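Local coordinates for protein STE5 (PDB 3FZE), which serves as the scaffold of yeast mating signaling and, through this domain, helps the kinase Ste7 to phosphorylate the MAP kinase Fus3, at residues L24-F28 with T29-E33; E166-S169 with W170-L174. All blocks are in the same frame, centred on the assembly; numbering follows the deposited sequence.

Contact 1: L24-F28 with T29-E33; sequences LQIDF and TKLKE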
loop_
_atom_site.group_PDB
_atom_site.type_symbol
_atom_site.label_atom_id
_atom_site.label_comp_id
_atom_site.label_asym_id
_atom_site.label_seq_id
_atom_site.Cartn_x
_atom_site.Cartn_y
_atom_site.Cartn_z
ATOM N N LEU A 24 -1.841 -2.296 1.867
ATOM C CA LEU A 24 -2.927 -1.404 2.258
ATOM C C LEU A 24 -3.688 -1.976 3.442
ATOM O O LEU A 24 -4.244 -3.070 3.368
ATOM C CB LEU A 24 -3.893 -1.172 1.085
ATOM C CG LEU A 24 -3.286 -0.630 -0.211
ATOM C CD1 LEU A 24 -4.401 -0.419 -1.231
ATOM C CD2 LEU A 24 -2.515 0.666 0.013
ATOM N N GLN A 25 -3.678 -1.245 4.551
ATOM C CA GLN A 25 -4.422 -1.656 5.724
ATOM C C GLN A 25 -5.642 -0.765 5.835
ATOM O O GLN A 25 -5.512 0.458 5.963
ATOM C CB GLN A 25 -3.545 -1.512 6.953
ATOM C CG GLN A 25 -4.282 -1.786 8.233
ATOM C CD GLN A 25 -3.337 -1.857 9.409
ATOM O OE1 GLN A 25 -2.417 -1.050 9.521
ATOM N NE2 GLN A 25 -3.546 -2.835 10.287
ATOM N N ILE A 26 -6.823 -1.367 5.751
ATOM C CA ILE A 26 -8.058 -0.593 5.740
ATOM C C ILE A 26 -8.997 -0.895 6.909
ATOM O O ILE A 26 -9.415 -2.041 7.117
ATOM C CB ILE A 26 -8.833 -0.768 4.413
ATOM C CG1 ILE A 26 -7.899 -0.553 3.218
ATOM C CG2 ILE A 26 -10.007 0.198 4.371
ATOM C CD1 ILE A 26 -8.535 -0.832 1.856
ATOM N N ASP A 27 -9.293 0.147 7.676
ATOM C CA ASP A 27 -10.393 0.143 8.640
ATOM C C ASP A 27 -11.600 0.676 7.879
ATOM O O ASP A 27 -11.671 1.862 7.552
ATOM C CB ASP A 27 -10.056 1.046 9.832
ATOM C CG ASP A 27 -11.182 1.133 10.845
ATOM O OD1 ASP A 27 -12.333 0.812 10.486
ATOM O OD2 ASP A 27 -10.921 1.535 12.005
ATOM N N PHE A 28 -12.528 -0.215 7.560
ATOM C CA PHE A 28 -13.652 0.132 6.703
ATOM C C PHE A 28 -14.657 1.056 7.379
ATOM O O PHE A 28 -15.402 1.770 6.705
ATOM C CB PHE A 28 -14.347 -1.135 6.209
ATOM C CG PHE A 28 -13.488 -1.989 5.338
ATOM C CD1 PHE A 28 -13.403 -1.740 3.975
ATOM C CD2 PHE A 28 -12.755 -3.033 5.875
ATOM C CE1 PHE A 28 -12.616 -2.526 3.167
ATOM C CE2 PHE A 28 -11.958 -3.816 5.070
ATOM C CZ PHE A 28 -11.892 -3.561 3.716
ATOM N N THR A 29 -14.666 1.048 8.706
ATOM C CA THR A 29 -15.615 1.860 9.466
ATOM C C THR A 29 -15.276 3.350 9.400
ATOM O O THR A 29 -16.133 4.200 9.644
ATOM C CB THR A 29 -15.697 1.414 10.943
ATOM O OG1 THR A 29 -14.497 1.789 11.633
ATOM C CG2 THR A 29 -15.897 -0.096 11.047
ATOM N N LYS A 30 -14.029 3.664 9.061
ATOM C CA LYS A 30 -13.604 5.056 8.974
ATOM C C LYS A 30 -13.964 5.680 7.629
ATOM O O LYS A 30 -13.890 6.898 7.464
ATOM C CB LYS A 30 -12.103 5.189 9.230
ATOM C CG LYS A 30 -11.680 4.786 10.628
ATOM C CD LYS A 30 -10.213 5.084 10.874
ATOM C CE LYS A 30 -9.848 4.869 12.335
ATOM N NZ LYS A 30 -8.577 5.567 12.685
ATOM N N LEU A 31 -14.351 4.842 6.670
ATOM C CA LEU A 31 -14.703 5.318 5.335
ATOM C C LEU A 31 -16.096 5.951 5.316
ATOM O O LEU A 31 -17.104 5.270 5.508
ATOM C CB LEU A 31 -14.608 4.178 4.318
ATOM C CG LEU A 31 -13.240 3.489 4.307
ATOM C CD1 LEU A 31 -13.196 2.347 3.298
ATOM C CD2 LEU A 31 -12.130 4.503 4.049
ATOM N N LYS A 32 -16.134 7.261 5.088
ATOM C CA LYS A 32 -17.369 8.037 5.154
ATOM C C LYS A 32 -18.112 8.089 3.823
ATOM O O LYS A 32 -19.223 8.615 3.744
ATOM C CB LYS A 32 -17.078 9.461 5.638
ATOM N N GLU A 33 -17.492 7.556 2.776
ATOM C CA GLU A 33 -18.126 7.490 1.460
ATOM C C GLU A 33 -17.462 6.427 0.587
ATOM O O GLU A 33 -16.526 5.763 1.022
ATOM C CB GLU A 33 -18.142 8.863 0.768
ATOM C CG GLU A 33 -16.783 9.421 0.379
ATOM C CD GLU A 33 -16.020 10.013 1.551
ATOM O OE1 GLU A 33 -16.605 10.150 2.644
ATOM O OE2 GLU A 33 -14.830 10.349 1.374
#

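Contact 2: E166-S169 with W170-L174; sequences EASS and WTFVL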
loop_
_atom_site.group_PDB
_atom_site.type_symbol
_atom_site.label_atom_id
_atom_site.label_comp_id
_atom_site.label_asym_id
_atom_site.label_seq_id
_atom_site.Cartn_x
_atom_site.Cartn_y
_atom_site.Cartn_z
ATOM N N GLU A 166 2.073 11.573 6.842
ATOM C CA GLU A 166 0.631 11.696 7.060
ATOM C C GLU A 166 -0.078 12.317 5.866
ATOM O O GLU A 166 0.438 13.235 5.231
ATOM C CB GLU A 166 0.328 12.503 8.324
ATOM C CG GLU A 166 0.595 11.752 9.620
ATOM C CD GLU A 166 0.425 12.628 10.848
ATOM O OE1 GLU A 166 -0.580 13.368 10.924
ATOM O OE2 GLU A 166 1.298 12.574 11.740
ATOM N N ALA A 167 -1.272 11.820 5.564
ATOM C CA ALA A 167 -2.025 12.321 4.425
ATOM C C ALA A 167 -3.508 12.436 4.747
ATOM O O ALA A 167 -4.016 11.740 5.624
ATOM C CB ALA A 167 -1.814 11.425 3.224
ATOM N N SER A 168 -4.200 13.301 4.012
ATOM C CA SER A 168 -5.586 13.630 4.323
ATOM C C SER A 168 -6.585 12.547 3.918
ATOM O O SER A 168 -7.580 12.325 4.609
ATOM C CB SER A 168 -5.974 14.954 3.662
ATOM O OG SER A 168 -5.909 14.840 2.255
ATOM N N SER A 169 -6.330 11.885 2.798
ATOM C CA SER A 169 -7.274 10.898 2.290
ATOM C C SER A 169 -6.600 9.826 1.457
ATOM O O SER A 169 -5.470 10.005 0.977
ATOM C CB SER A 169 -8.372 11.578 1.462
ATOM O OG SER A 169 -7.872 12.064 0.218
ATOM N N TRP A 170 -7.309 8.717 1.271
ATOM C CA TRP A 170 -6.893 7.683 0.329
ATOM C C TRP A 170 -6.748 8.247 -1.077
ATOM O O TRP A 170 -5.835 7.882 -1.820
ATOM C CB TRP A 170 -7.906 6.529 0.316
ATOM C CG TRP A 170 -7.880 5.699 1.571
ATOM C CD1 TRP A 170 -8.755 5.775 2.621
ATOM C CD2 TRP A 170 -6.927 4.686 1.919
ATOM N NE1 TRP A 170 -8.411 4.871 3.592
ATOM C CE2 TRP A 170 -7.292 4.192 3.192
ATOM C CE3 TRP A 170 -5.803 4.142 1.280
ATOM C CZ2 TRP A 170 -6.577 3.180 3.835
ATOM C CZ3 TRP A 170 -5.094 3.138 1.925
ATOM C CH2 TRP A 170 -5.484 2.670 3.188
ATOM N N THR A 171 -7.661 9.133 -1.448
ATOM C CA THR A 171 -7.660 9.696 -2.789
ATOM C C THR A 171 -6.377 10.481 -3.042
ATOM O O THR A 171 -5.727 10.305 -4.075
ATOM C CB THR A 171 -8.899 10.577 -3.018
ATOM O OG1 THR A 171 -10.069 9.747 -3.045
ATOM C CG2 THR A 171 -8.791 11.334 -4.341
ATOM N N PHE A 172 -5.997 11.328 -2.090
ATOM C CA PHE A 172 -4.800 12.143 -2.277
ATOM C C PHE A 172 -3.547 11.287 -2.385
ATOM O O PHE A 172 -2.730 11.486 -3.282
ATOM C CB PHE A 172 -4.625 13.177 -1.158
ATOM C CG PHE A 172 -3.370 13.983 -1.300
ATOM C CD1 PHE A 172 -3.347 15.111 -2.098
ATOM C CD2 PHE A 172 -2.199 13.582 -0.676
ATOM C CE1 PHE A 172 -2.185 15.843 -2.255
ATOM C CE2 PHE A 172 -1.034 14.307 -0.831
ATOM C CZ PHE A 172 -1.029 15.436 -1.622
ATOM N N VAL A 173 -3.402 10.329 -1.474
ATOM C CA VAL A 173 -2.242 9.445 -1.478
ATOM C C VAL A 173 -2.136 8.666 -2.781
ATOM O O VAL A 173 -1.081 8.641 -3.428
ATOM C CB VAL A 173 -2.300 8.436 -0.316
ATOM C CG1 VAL A 173 -1.204 7.387 -0.464
ATOM C CG2 VAL A 173 -2.167 9.157 1.011
ATOM N N LEU A 174 -3.238 8.043 -3.178
ATOM C CA LEU A 174 -3.225 7.163 -4.343
ATOM C C LEU A 174 -3.171 7.915 -5.680
ATOM O O LEU A 174 -2.510 7.471 -6.616
ATOM C CB LEU A 174 -4.399 6.180 -4.285
ATOM C CG LEU A 174 -4.296 5.209 -3.106
ATOM C CD1 LEU A 174 -5.561 4.367 -2.982
ATOM C CD2 LEU A 174 -3.060 4.333 -3.261
#

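Contact 1: L24-F28 with T29-E33
I26, near the C-terminal end of the strand, meets L31 five residues on. Its CG2 lies 4.0 Å from L31 CD1, and the two side chains cross at about a right angle. The same CG2 sits over one face of the F28 ring, offset toward the rim. D27 comes next and carries the polar part of the contact. Its CG is anti to the backbone N (chi1 178°), which turns the carboxylate toward T29 and K30. OD1 then takes two donors from T29. T29 OG1 gives a short bond of 2.6 Å to D27 OD1 from the syn side, 21° out of the carboxylate plane. T29 N reaches D27 OD1 at 2.9 Å, nearly along the C-O axis, and forms an Asx turn. K30 crosses this carboxylate, its CE 3.5 Å from D27 OD2. Its NZ goes on to bond N120 and N118 instead. K30 N also makes a weak bond of 3.3 Å to D27 O. F28 follows, and its O accepts from L31 N at 3.2 Å. The F28 ring runs beside L31, with F28 CD1 4.1 Å from L31 CD1. The two backbone bonds make overlapping tight turns. D27 probably matches the first position of the DxSxS metal motif of vWA domains, but the fifth position here is the apolar L31, and no metal site is implied. The turn leaves the C-terminal end of strand 19-26, flanked by strands 55-60 and 111-117. L31 packs on helix 35-50, as L24 does.

Contact 2: E166-S169 with W170-L174
S169 caps the helix that begins at W170, and its short side chain does this by reaching over the first turn to F172. At the start of that side chain, CB lies close to the backbone of its own successor and 3.9 Å from T171 N. The tip, OG, stands between the backbone N and the carbonyl carbon of S169 (chi1 71°). This puts it above the opening turn of the helix. There OG accepts from F172 N at 3.1 Å, with an N-H...O angle of 163°. The flanks of OG meet carbon: T171 CB and F172 CB are each 3.7 Å away. The carbonyl of the same residue opens the regular helical bonding. V173 N gives a nearly straight bond (173°) of 3.2 Å to S169 O. V173 CG2 comes to 3.4 Å from that oxygen. F172 is turned outward from the cap. Its CG is anti to the backbone N, which carries the ring toward helix 2-14, where it touches T5 and I6. On its way the ring passes A167, with F172 CD2 4.5 Å from A167 CB, and S168 OG lies 4.0 Å from F172 CB. The arrangement is a serine N-cap at the short link between strand 165-167 and helix 170-180. Chemically, S169 supplies a side-chain acceptor to an N-H of the first turn, whose usual partner, the carbonyl four residues back, lies before the helix. The partial positive charge expected at a helix start would probably favour this oxygen and strengthen the bond.

In the fold
Contact 1 comes first along the chain, and contact 2 lies near its C-terminal end. Their centres are about 12 Å apart. Both leave the same mixed sheet: contact 1 from the inner strand 19-26, contact 2 from strand 165-167, at one edge, with strands 111-117 and 145-150 between. W170 bridges them by packing. Its CH2 lies 3.5 Å from Q25 O, its NE1 3.8 Å from L31 CD2, and its CZ2 4.0 Å from I26 CG1. Helix 35-50 also borders both contacts. The two turns thus lie at the C-terminal ends of parallel strands of the vWA-like alpha/beta/alpha fold and join early and late parts of this domain.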